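Local coordinates for centrosomal protein of 104 kDa (Homo sapiens, PDB 5LPH) that is required for ciliogenesis and for the structural integrity of the ciliary tip, and is represented here by its tubulin-binding TOG domain, at residues 43-47 / 88-93; 74-79 / 122-127. One frame throughout, in Å; residues are numbered along the deposited sequence.

Interaction 1 (43-47 / 88-93); sequences AIDVL and NTLRAS
Val46 lays its CG1 methyl over the backbone of Thr89, reaching the CA of Thr89 at 3.6 Å and passing close to its hydroxyl oxygen. The torsion explains the reach: with CG1 opposite the backbone N across CA-CB (chi1 176°), this branch is sent into the facing helix, while CG2 is turned to the CB of Asn88, whose side chain crosses that of valine at about a right angle. One turn along, the methyl of Ala92 fills the middle of the interface. Leu47 covers it with CG and CD1, both 3.8 Å from Ala92 CB, and Val46 CG1 closes on the same methyl at 3.9 Å. Ala43 also meets it, Ala43 CB lying 4.1 Å from Ala92 CB. Two alanines meeting in this way bring the backbones close, and the CA atoms of Ala43 and Ala92 are 4.7 Å apart, although the short helical segments as a whole cross at -126° with axes 9.2 Å apart. The hydroxyls are occupied within their own helix: Ser93 OG donates to Thr89 O at 2.8 Å, from the opposite face of the carbonyl plane to Ser93 N, and Thr89 OG1 is bonded to Asp85 O. Leu47 and Ser93 both also touch Leu70, which brings helix 60-76 against the same contact. No hydrogen bond spans the two segments, so helices 41-47 and 83-100 are matched here by apolar shape, and the small size of Ala43 and Ala92 is consistent with their close approach.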
loop_
_atom_site.group_PDB
_atom_site.type_symbol
_atom_site.label_atom_id
_atom_site.label_comp_id
_atom_site.label_asym_id
_atom_site.label_seq_id
_atom_site.Cartn_x
_atom_site.Cartn_y
_atom_site.Cartn_z
ATOM N N ALA A 43 -9.863 7.245 20.152
ATOM C CA ALA A 43 -9.653 8.487 19.396
ATOM C C ALA A 43 -10.427 9.679 19.971
ATOM O O ALA A 43 -9.936 10.816 19.930
ATOM C CB ALA A 43 -10.027 8.279 17.937
ATOM N N ILE A 44 -11.625 9.412 20.502
ATOM C CA ILE A 44 -12.444 10.438 21.167
ATOM C C ILE A 44 -11.729 11.030 22.386
ATOM O O ILE A 44 -11.751 12.246 22.577
ATOM C CB ILE A 44 -13.851 9.895 21.543
ATOM C CG1 ILE A 44 -14.686 9.680 20.275
ATOM C CG2 ILE A 44 -14.591 10.853 22.471
ATOM C CD1 ILE A 44 -15.815 8.681 20.424
ATOM N N ASP A 45 -11.098 10.178 23.198
ATOM C CA ASP A 45 -10.310 10.646 24.352
ATOM C C ASP A 45 -9.135 11.531 23.946
ATOM O O ASP A 45 -8.857 12.533 24.598
ATOM C CB ASP A 45 -9.791 9.463 25.175
ATOM C CG ASP A 45 -10.877 8.802 25.998
ATOM O OD1 ASP A 45 -11.697 9.527 26.607
ATOM O OD2 ASP A 45 -10.916 7.558 26.052
ATOM N N VAL A 46 -8.470 11.172 22.853
ATOM C CA VAL A 46 -7.248 11.854 22.417
ATOM C C VAL A 46 -7.544 13.110 21.595
ATOM O O VAL A 46 -6.930 14.155 21.810
ATOM C CB VAL A 46 -6.360 10.884 21.602
ATOM C CG1 VAL A 46 -5.128 11.586 21.038
ATOM C CG2 VAL A 46 -5.954 9.690 22.460
ATOM N N LEU A 47 -8.467 12.999 20.642
ATOM C CA LEU A 47 -8.761 14.087 19.693
ATOM C C LEU A 47 -10.001 14.907 20.034
ATOM O O LEU A 47 -10.177 15.990 19.476
ATOM C CB LEU A 47 -8.934 13.513 18.285
ATOM C CG LEU A 47 -7.772 12.665 17.772
ATOM C CD1 LEU A 47 -8.142 12.060 16.431
ATOM C CD2 LEU A 47 -6.501 13.494 17.671
ATOM N N ASN A 88 0.095 8.743 21.290
ATOM C CA ASN A 88 -1.370 8.592 21.329
ATOM C C ASN A 88 -2.054 9.398 20.227
ATOM O O ASN A 88 -2.949 8.900 19.545
ATOM C CB ASN A 88 -1.945 9.029 22.686
ATOM C CG ASN A 88 -1.617 8.066 23.807
ATOM O OD1 ASN A 88 -1.368 6.881 23.577
ATOM N ND2 ASN A 88 -1.618 8.573 25.036
ATOM N N THR A 89 -1.619 10.645 20.074
ATOM C CA THR A 89 -2.142 11.534 19.045
ATOM C C THR A 89 -1.876 10.990 17.633
ATOM O O THR A 89 -2.748 11.059 16.762
ATOM C CB THR A 89 -1.569 12.953 19.221
ATOM O OG1 THR A 89 -1.992 13.473 20.486
ATOM C CG2 THR A 89 -2.065 13.869 18.149
ATOM N N LEU A 90 -0.679 10.446 17.426
ATOM C CA LEU A 90 -0.331 9.778 16.174
ATOM C C LEU A 90 -1.232 8.576 15.898
ATOM O O LEU A 90 -1.716 8.428 14.776
ATOM C CB LEU A 90 1.140 9.356 16.177
ATOM C CG LEU A 90 1.674 8.662 14.917
ATOM C CD1 LEU A 90 3.123 9.048 14.673
ATOM C CD2 LEU A 90 1.550 7.145 14.988
ATOM N N ARG A 91 -1.451 7.735 16.913
ATOM C CA ARG A 91 -2.264 6.515 16.755
ATOM C C ARG A 91 -3.744 6.818 16.495
ATOM O O ARG A 91 -4.403 6.113 15.725
ATOM C CB ARG A 91 -2.100 5.574 17.966
ATOM C CG ARG A 91 -0.727 4.904 18.007
ATOM C CD ARG A 91 -0.515 3.869 19.101
ATOM N NE ARG A 91 0.921 3.593 19.222
ATOM C CZ ARG A 91 1.528 2.500 18.766
ATOM N NH1 ARG A 91 2.840 2.366 18.907
ATOM N NH2 ARG A 91 0.831 1.536 18.186
ATOM N N ALA A 92 -4.257 7.868 17.130
ATOM C CA ALA A 92 -5.636 8.306 16.912
ATOM C C ALA A 92 -5.810 8.906 15.515
ATOM O O ALA A 92 -6.829 8.682 14.859
ATOM C CB ALA A 92 -6.037 9.320 17.964
ATOM N N SER A 93 -4.814 9.673 15.076
ATOM C CA SER A 93 -4.815 10.260 13.742
ATOM C C SER A 93 -4.724 9.205 12.642
ATOM O O SER A 93 -5.424 9.301 11.635
ATOM C CB SER A 93 -3.686 11.279 13.603
ATOM O OG SER A 93 -3.872 12.315 14.546
#

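Interaction 2 (74-79 / 122-127); sequences LMEMPV and QYIPKH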
loop_
_atom_site.group_PDB
_atom_site.type_symbol
_atom_site.label_atom_id
_atom_site.label_comp_id
_atom_site.label_asym_id
_atom_site.label_seq_id
_atom_site.Cartn_x
_atom_site.Cartn_y
_atom_site.Cartn_z
ATOM N N LEU A 74 -1.589 18.666 14.604
ATOM C CA LEU A 74 -0.392 17.828 14.759
ATOM C C LEU A 74 0.900 18.637 14.683
ATOM O O LEU A 74 1.790 18.439 15.506
ATOM C CB LEU A 74 -0.354 16.691 13.725
ATOM C CG LEU A 74 -1.330 15.525 13.917
ATOM C CD1 LEU A 74 -1.335 14.572 12.733
ATOM C CD2 LEU A 74 -0.979 14.757 15.163
HETATM N N MSE A 75 0.993 19.542 13.711
HETATM C CA MSE A 75 2.213 20.340 13.505
HETATM C C MSE A 75 2.369 21.530 14.424
HETATM O O MSE A 75 3.455 22.099 14.495
HETATM C CB MSE A 75 2.311 20.792 12.046
HETATM C CG MSE A 75 2.506 19.611 11.094
HETATM SE SE MSE A 75 4.013 18.414 11.578
HETATM C CE MSE A 75 5.473 19.690 11.223
ATOM N N GLU A 76 1.310 21.916 15.135
ATOM C CA GLU A 76 1.408 22.974 16.149
ATOM C C GLU A 76 1.856 22.461 17.524
ATOM O O GLU A 76 2.127 23.268 18.409
ATOM C CB GLU A 76 0.078 23.726 16.288
ATOM C CG GLU A 76 -0.257 24.598 15.088
ATOM C CD GLU A 76 -1.624 25.263 15.186
ATOM O OE1 GLU A 76 -2.248 25.238 16.272
ATOM O OE2 GLU A 76 -2.078 25.823 14.164
HETATM N N MSE A 77 1.939 21.142 17.712
HETATM C CA MSE A 77 2.350 20.587 19.007
HETATM C C MSE A 77 3.825 20.839 19.222
HETATM O O MSE A 77 4.635 20.489 18.363
HETATM C CB MSE A 77 2.064 19.095 19.109
HETATM C CG MSE A 77 0.587 18.881 19.397
HETATM SE SE MSE A 77 0.172 16.980 19.118
HETATM C CE MSE A 77 -0.186 16.543 21.006
ATOM N N PRO A 78 4.189 21.437 20.361
ATOM C CA PRO A 78 5.578 21.859 20.575
ATOM C C PRO A 78 6.570 20.696 20.736
ATOM O O PRO A 78 6.181 19.592 21.132
ATOM C CB PRO A 78 5.495 22.691 21.859
ATOM C CG PRO A 78 4.345 22.116 22.608
ATOM C CD PRO A 78 3.361 21.664 21.566
ATOM N N VAL A 79 7.832 20.961 20.397
ATOM C CA VAL A 79 8.934 19.962 20.502
ATOM C C VAL A 79 9.070 19.165 21.811
ATOM O O VAL A 79 9.364 17.970 21.762
ATOM C CB VAL A 79 10.324 20.577 20.144
ATOM C CG1 VAL A 79 10.398 20.907 18.657
ATOM C CG2 VAL A 79 10.639 21.810 20.992
ATOM N N GLN A 122 7.126 14.428 8.341
ATOM C CA GLN A 122 7.366 15.672 9.093
ATOM C C GLN A 122 7.227 15.518 10.609
ATOM O O GLN A 122 8.126 15.908 11.349
ATOM C CB GLN A 122 6.442 16.783 8.586
ATOM C CG GLN A 122 6.480 16.974 7.073
ATOM C CD GLN A 122 5.755 18.228 6.619
ATOM O OE1 GLN A 122 4.723 18.156 5.942
ATOM N NE2 GLN A 122 6.281 19.387 7.002
ATOM N N TYR A 123 6.105 14.962 11.061
ATOM C CA TYR A 123 5.800 14.816 12.492
ATOM C C TYR A 123 6.751 13.852 13.193
ATOM O O TYR A 123 7.311 14.184 14.236
ATOM C CB TYR A 123 4.358 14.329 12.647
ATOM C CG TYR A 123 3.812 14.175 14.057
ATOM C CD1 TYR A 123 3.206 15.246 14.719
ATOM C CD2 TYR A 123 3.828 12.937 14.698
ATOM C CE1 TYR A 123 2.666 15.094 15.991
ATOM C CE2 TYR A 123 3.291 12.777 15.966
ATOM C CZ TYR A 123 2.712 13.857 16.608
ATOM O OH TYR A 123 2.177 13.681 17.867
ATOM N N ILE A 124 6.912 12.657 12.631
ATOM C CA ILE A 124 7.782 11.633 13.231
ATOM C C ILE A 124 9.250 12.099 13.382
ATOM O O ILE A 124 9.794 12.009 14.482
ATOM C CB ILE A 124 7.653 10.265 12.508
ATOM C CG1 ILE A 124 6.338 9.594 12.937
ATOM C CG2 ILE A 124 8.843 9.354 12.813
ATOM C CD1 ILE A 124 5.946 8.370 12.130
ATOM N N PRO A 125 9.885 12.591 12.293
ATOM C CA PRO A 125 11.247 13.154 12.428
ATOM C C PRO A 125 11.370 14.423 13.293
ATOM O O PRO A 125 12.400 14.607 13.944
ATOM C CB PRO A 125 11.670 13.439 10.976
ATOM C CG PRO A 125 10.423 13.363 10.165
ATOM C CD PRO A 125 9.515 12.411 10.877
ATOM N N LYS A 126 10.345 15.275 13.308
ATOM C CA LYS A 126 10.332 16.472 14.172
ATOM C C LYS A 126 10.458 16.129 15.658
ATOM O O LYS A 126 11.205 16.781 16.382
ATOM C CB LYS A 126 9.058 17.295 13.939
ATOM C CG LYS A 126 8.846 18.476 14.883
ATOM C CD LYS A 126 8.016 19.566 14.218
ATOM C CE LYS A 126 7.767 20.753 15.134
ATOM N NZ LYS A 126 6.432 20.693 15.785
ATOM N N HIS A 127 9.727 15.107 16.096
ATOM C CA HIS A 127 9.703 14.702 17.503
ATOM C C HIS A 127 10.620 13.512 17.809
ATOM O O HIS A 127 10.580 12.975 18.920
ATOM C CB HIS A 127 8.263 14.400 17.926
ATOM C CG HIS A 127 7.341 15.569 17.794
ATOM N ND1 HIS A 127 7.403 16.660 18.630
ATOM C CD2 HIS A 127 6.337 15.820 16.922
ATOM C CE1 HIS A 127 6.476 17.535 18.280
ATOM N NE2 HIS A 127 5.815 17.049 17.245
HETATM O O HOH W 1 4.367 18.932 15.889
#
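Tyr123 and Leu74 cross at about a right angle, Leu74 CD2 coming over one face of the phenol ring near its rim, 3.8 Å from Tyr123 CE1, while Leu74 O lies in the ring plane at the CD1-CE1 edge, 3.5 Å from Tyr123 CE1. The ring swings toward helix 60-76 because its CG stands opposite the backbone N (chi1 -177°). His127 CD2 covers the opposite face near its rim, and the imidazole in turn carries Lys126 CG over the centre of a face. Selenomethionine Met75, bent at both chi2 and chi3, doubles back to place CE 3.9 Å from Lys126 CD and against Gln122 CB. The polar centre is a water held by four partners: it donates to Leu74 O and Met77 O, accepts from Lys126 NZ at 2.7 Å, and pairs with His127 NE2 at 2.7 Å. Lys126 NZ also makes a weak direct bond to Met77 O (3.1 Å), so that ammonium and water share one acceptor, Met77 O. By contrast, His127 ND1 is buried without a partner, Val79 O being 3.9 Å from it. Replacing Tyr123 by an alanine removes the ring, and would probably leave Leu74 and His127 without the surface between them and Leu86 O without its hydroxyl partner. The Tyr123 OH bond to Leu86 O ties the contact to helix 83-100, which comes between the two partners in sequence and also meets them through Thr89, touching Leu74 and Met77, and through Leu86, touching His127; Ile124, in the same turn as Tyr123, packs on helix 131-147.

How the interactions relate
Interactions 1 and 2 lie about 15 Å apart, centre to centre, on the same side of the chain's centre, in the N-terminal part of the all-helical TOG domain. Their segments alternate along the chain: 43-47, 74-79, 88-93, then 122-127. Helix 83-100, which supplies 88-93, is the helix through which they connect, since it follows helix 60-76 and precedes helix 106-126. The two contacts touch directly, with Ser93 OG 3.8 Å from Leu74 CD2 and Leu90 CD1 3.7 Å from Ile124 CG1. Together they join helices 41-47, 60-76, 83-100 and 106-126 into one packed group at the N-terminal end of the HEAT-repeat array, through contacts between helices that are not consecutive.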